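Local coordinates for protein lipase (Acinetobacter baumannii, PDB 4OPM) that probably hydrolyses ester bonds of lipids, as a triacylglycerol lipase of the alpha/beta-hydrolase fold, at residues R57-T69 / M275-V289. Sequence-based numbering, arbitrary orientation.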
# COMPACT_ATOMS: atom_id res chain seq x y z
N ARG A 57 -2.97 -2.01 7.23
CA ARG A 57 -2.97 -0.58 7.52
C ARG A 57 -1.75 -0.15 8.35
O ARG A 57 -1.25 0.96 8.16
CB ARG A 57 -4.26 -0.16 8.24
CG ARG A 57 -4.52 -0.81 9.60
CD ARG A 57 -5.96 -0.65 10.00
NE ARG A 57 -6.32 -1.52 11.12
CZ ARG A 57 -6.53 -1.10 12.37
NH1 ARG A 57 -6.41 0.19 12.66
NH2 ARG A 57 -6.88 -1.95 13.32
N ASP A 58 -1.24 -1.03 9.24
CA ASP A 58 -0.10 -0.70 10.11
C ASP A 58 1.21 -0.50 9.33
O ASP A 58 2.12 0.16 9.85
CB ASP A 58 0.07 -1.76 11.20
CG ASP A 58 -1.10 -1.76 12.16
OD1 ASP A 58 -1.51 -0.65 12.62
OD2 ASP A 58 -1.66 -2.84 12.40
N ASN A 59 1.27 -0.95 8.05
CA ASN A 59 2.46 -0.70 7.22
C ASN A 59 2.73 0.81 7.03
O ASN A 59 3.85 1.20 6.77
CB ASN A 59 2.28 -1.32 5.83
CG ASN A 59 2.25 -2.83 5.76
OD1 ASN A 59 1.90 -3.39 4.72
ND2 ASN A 59 2.67 -3.53 6.82
N TRP A 60 1.66 1.63 7.12
CA TRP A 60 1.72 3.07 6.92
C TRP A 60 1.94 3.87 8.22
O TRP A 60 2.01 5.10 8.13
CB TRP A 60 0.42 3.55 6.26
CG TRP A 60 0.34 3.23 4.80
CD1 TRP A 60 -0.39 2.23 4.22
CD2 TRP A 60 1.02 3.91 3.74
NE1 TRP A 60 -0.20 2.24 2.85
CE2 TRP A 60 0.64 3.28 2.53
CE3 TRP A 60 1.88 5.02 3.69
CZ2 TRP A 60 1.11 3.71 1.28
CZ3 TRP A 60 2.34 5.45 2.45
CH2 TRP A 60 1.94 4.82 1.26
N ASN A 61 2.03 3.22 9.39
CA ASN A 61 2.12 3.93 10.68
C ASN A 61 3.27 4.92 10.76
O ASN A 61 3.05 6.05 11.20
CB ASN A 61 2.17 2.97 11.86
CG ASN A 61 0.83 2.30 12.12
OD1 ASN A 61 -0.20 2.70 11.56
ND2 ASN A 61 0.82 1.25 12.93
N ARG A 62 4.48 4.51 10.34
CA ARG A 62 5.70 5.35 10.40
C ARG A 62 5.58 6.60 9.54
O ARG A 62 6.03 7.67 9.94
CB ARG A 62 6.94 4.54 9.99
CG ARG A 62 7.21 3.38 10.92
CD ARG A 62 8.47 2.64 10.57
NE ARG A 62 8.51 1.44 11.39
CZ ARG A 62 9.53 1.06 12.16
NH1 ARG A 62 10.66 1.76 12.16
NH2 ARG A 62 9.43 -0.03 12.90
N VAL A 63 4.96 6.47 8.36
CA VAL A 63 4.73 7.60 7.46
C VAL A 63 3.55 8.42 8.00
O VAL A 63 3.64 9.66 8.07
CB VAL A 63 4.49 7.11 6.00
CG1 VAL A 63 3.87 8.20 5.13
CG2 VAL A 63 5.79 6.59 5.37
N ALA A 64 2.43 7.75 8.35
CA ALA A 64 1.22 8.44 8.83
C ALA A 64 1.52 9.33 10.04
O ALA A 64 0.94 10.41 10.16
CB ALA A 64 0.13 7.43 9.19
N HIS A 65 2.46 8.91 10.90
CA HIS A 65 2.87 9.69 12.08
C HIS A 65 3.17 11.17 11.71
O HIS A 65 2.89 12.06 12.50
CB HIS A 65 4.12 9.05 12.70
CG HIS A 65 4.78 9.86 13.77
ND1 HIS A 65 4.28 9.90 15.05
CD2 HIS A 65 5.91 10.62 13.71
CE1 HIS A 65 5.11 10.68 15.74
NE2 HIS A 65 6.09 11.14 14.96
N TYR A 66 3.73 11.42 10.50
CA TYR A 66 4.11 12.77 10.07
C TYR A 66 3.00 13.50 9.31
O TYR A 66 3.18 14.66 8.95
CB TYR A 66 5.35 12.69 9.16
CG TYR A 66 6.57 12.18 9.90
CD1 TYR A 66 7.35 13.04 10.66
CD2 TYR A 66 6.90 10.83 9.88
CE1 TYR A 66 8.43 12.57 11.40
CE2 TYR A 66 7.98 10.34 10.61
CZ TYR A 66 8.75 11.22 11.37
OH TYR A 66 9.81 10.78 12.11
N LEU A 67 1.87 12.83 9.07
CA LEU A 67 0.79 13.39 8.25
C LEU A 67 -0.48 13.71 9.03
O LEU A 67 -1.28 14.51 8.57
CB LEU A 67 0.45 12.39 7.12
CG LEU A 67 1.59 12.09 6.12
CD1 LEU A 67 1.24 10.91 5.26
CD2 LEU A 67 1.95 13.32 5.28
N THR A 68 -0.67 13.08 10.20
CA THR A 68 -1.89 13.25 10.99
C THR A 68 -1.99 14.64 11.67
O THR A 68 -3.05 14.97 12.17
CB THR A 68 -2.03 12.12 12.00
OG1 THR A 68 -0.84 12.02 12.78
CG2 THR A 68 -2.35 10.78 11.35
N THR A 69 -0.93 15.46 11.66
CA THR A 69 -1.04 16.80 12.25
C THR A 69 -1.74 17.73 11.25
O THR A 69 -2.71 18.40 11.62
CB THR A 69 0.33 17.36 12.69
OG1 THR A 69 0.87 16.51 13.70
CG2 THR A 69 0.23 18.79 13.24
N MSE A 275 10.18 -1.58 0.16
CA MSE A 275 9.29 -0.98 1.16
C MSE A 275 9.87 0.32 1.79
O MSE A 275 10.08 0.38 3.02
CB MSE A 275 8.97 -2.03 2.25
CG MSE A 275 7.71 -1.75 2.99
SE MSE A 275 6.89 -3.45 3.45
CE MSE A 275 5.19 -2.72 3.93
N PRO A 276 10.01 1.42 1.01
CA PRO A 276 10.51 2.69 1.60
C PRO A 276 9.68 3.22 2.78
O PRO A 276 10.23 3.88 3.65
CB PRO A 276 10.42 3.68 0.44
CG PRO A 276 10.57 2.84 -0.78
CD PRO A 276 9.80 1.59 -0.45
N ILE A 277 8.35 2.93 2.81
CA ILE A 277 7.47 3.40 3.89
C ILE A 277 7.88 2.83 5.27
O ILE A 277 7.57 3.45 6.29
CB ILE A 277 5.98 3.17 3.57
CG1 ILE A 277 5.64 1.65 3.46
CG2 ILE A 277 5.60 3.95 2.29
CD1 ILE A 277 4.11 1.34 3.38
N LEU A 278 8.59 1.68 5.29
CA LEU A 278 9.11 1.10 6.55
C LEU A 278 10.63 1.18 6.62
O LEU A 278 11.18 1.19 7.72
CB LEU A 278 8.66 -0.37 6.71
CG LEU A 278 7.17 -0.62 7.01
CD1 LEU A 278 6.92 -2.11 7.21
CD2 LEU A 278 6.71 0.10 8.26
N GLU A 279 11.32 1.27 5.46
CA GLU A 279 12.80 1.31 5.45
C GLU A 279 13.37 2.74 5.56
O GLU A 279 14.54 2.89 5.95
CB GLU A 279 13.34 0.71 4.14
CG GLU A 279 13.00 -0.76 3.91
CD GLU A 279 13.48 -1.24 2.55
OE1 GLU A 279 14.72 -1.27 2.33
OE2 GLU A 279 12.62 -1.55 1.69
N ALA A 280 12.61 3.76 5.15
CA ALA A 280 13.11 5.14 5.08
C ALA A 280 11.96 6.16 5.19
O ALA A 280 11.86 7.07 4.36
CB ALA A 280 13.85 5.33 3.76
N GLU A 281 11.11 6.03 6.24
CA GLU A 281 9.91 6.89 6.35
C GLU A 281 10.23 8.39 6.40
O GLU A 281 9.45 9.18 5.86
CB GLU A 281 9.01 6.49 7.54
CG GLU A 281 9.57 6.87 8.91
CD GLU A 281 10.64 5.98 9.50
OE1 GLU A 281 11.17 5.10 8.78
OE2 GLU A 281 10.95 6.16 10.70
N GLN A 282 11.36 8.79 7.01
CA GLN A 282 11.68 10.23 7.09
C GLN A 282 12.05 10.78 5.71
O GLN A 282 11.69 11.91 5.38
CB GLN A 282 12.79 10.48 8.12
CG GLN A 282 12.36 10.09 9.55
CD GLN A 282 13.54 9.84 10.46
OE1 GLN A 282 14.63 10.39 10.27
NE2 GLN A 282 13.33 9.03 11.50
N LEU A 283 12.72 9.95 4.89
CA LEU A 283 13.09 10.32 3.52
C LEU A 283 11.85 10.35 2.61
O LEU A 283 11.77 11.19 1.73
CB LEU A 283 14.17 9.38 2.97
CG LEU A 283 15.49 9.36 3.81
CD1 LEU A 283 16.56 8.52 3.12
CD2 LEU A 283 16.03 10.79 4.07
N VAL A 284 10.88 9.46 2.87
CA VAL A 284 9.61 9.44 2.12
C VAL A 284 8.86 10.75 2.41
O VAL A 284 8.44 11.44 1.48
CB VAL A 284 8.78 8.19 2.50
CG1 VAL A 284 7.31 8.31 2.05
CG2 VAL A 284 9.44 6.92 1.94
N ILE A 285 8.73 11.10 3.70
CA ILE A 285 8.02 12.31 4.14
C ILE A 285 8.72 13.57 3.63
O ILE A 285 8.05 14.53 3.25
CB ILE A 285 7.87 12.28 5.68
CG1 ILE A 285 6.76 11.26 6.09
CG2 ILE A 285 7.66 13.65 6.31
CD1 ILE A 285 5.28 11.68 5.64
N GLN A 286 10.06 13.55 3.57
CA GLN A 286 10.84 14.68 3.06
C GLN A 286 10.41 15.06 1.63
O GLN A 286 10.40 16.25 1.29
CB GLN A 286 12.33 14.35 3.10
CG GLN A 286 13.25 15.47 2.61
CD GLN A 286 14.67 15.10 2.86
OE1 GLN A 286 15.17 14.11 2.31
NE2 GLN A 286 15.32 15.81 3.77
N GLN A 287 9.96 14.08 0.83
CA GLN A 287 9.45 14.30 -0.52
C GLN A 287 7.93 14.51 -0.56
O GLN A 287 7.44 15.36 -1.30
CB GLN A 287 9.80 13.10 -1.43
CG GLN A 287 11.31 12.80 -1.50
CD GLN A 287 12.14 13.94 -2.06
OE1 GLN A 287 11.70 14.71 -2.93
NE2 GLN A 287 13.36 14.06 -1.56
N TYR A 288 7.17 13.69 0.19
CA TYR A 288 5.71 13.71 0.10
C TYR A 288 5.06 14.99 0.66
O TYR A 288 4.14 15.51 0.02
CB TYR A 288 5.12 12.47 0.79
CG TYR A 288 3.66 12.19 0.50
CD1 TYR A 288 3.10 12.50 -0.74
CD2 TYR A 288 2.87 11.52 1.43
CE1 TYR A 288 1.77 12.19 -1.03
CE2 TYR A 288 1.54 11.20 1.15
CZ TYR A 288 1.00 11.55 -0.08
OH TYR A 288 -0.30 11.21 -0.36
N VAL A 289 5.52 15.50 1.82
CA VAL A 289 4.92 16.70 2.42
C VAL A 289 5.07 17.93 1.45
O VAL A 289 4.05 18.55 1.16
CB VAL A 289 5.46 16.95 3.86
CG1 VAL A 289 5.13 18.35 4.34
CG2 VAL A 289 4.90 15.89 4.82
O HOH W 1 4.99 3.61 7.30
O HOH W 2 11.83 2.75 9.75
O HOH W 3 10.32 8.21 12.17
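Val63 and Glu281 bring the two backbones closest, their CA atoms 5.3 Å apart, where the short helix 61-64 meets the start of helix 281-298 on one side of the central sheet of this alpha/beta-hydrolase fold. Val63 is a knob in a hole formed by Ile277, Glu281, Val284 and Ile285: CG2 reaches Ile277 and Val284, while CG1 meets Ile285 CD1. Ile285 CD1 also packs on Tyr66 CB and, at 3.7 Å, on Leu67 CD2. Leu67 CD1 comes to the edge of the Tyr288 ring. From helix 276-279, Ile277 sets CD1 over the face of the Trp60 six-membered ring, 4.1 Å from its centroid and 14° off the normal, a CH-pi contact; chi1 of 64° places CG1 between the backbone N and the carbonyl carbon and leaves CG2 anti to the carbonyl carbon, where it meets Trp60 CZ3. Trp60 in turn touches His119 within the probable GxSxG nucleophile elbow, and Met275 lies close to the residues of a probable Ser-His-Asp triad without touching them, so the packing adjoins the presumed active site.

No direct hydrogen bond joins the segments; waters do the bridging. One donates to Asn59 O and Ile277 O and accepts from Val63 N. A second links Leu278 O and Glu281 OE1, with a weak bond from Arg62 NH1. The third lies in the plane of the Tyr66 ring at its edge, 2.6 Å from Tyr66 OH, and donates to Glu281 OE2 at 2.6 Å.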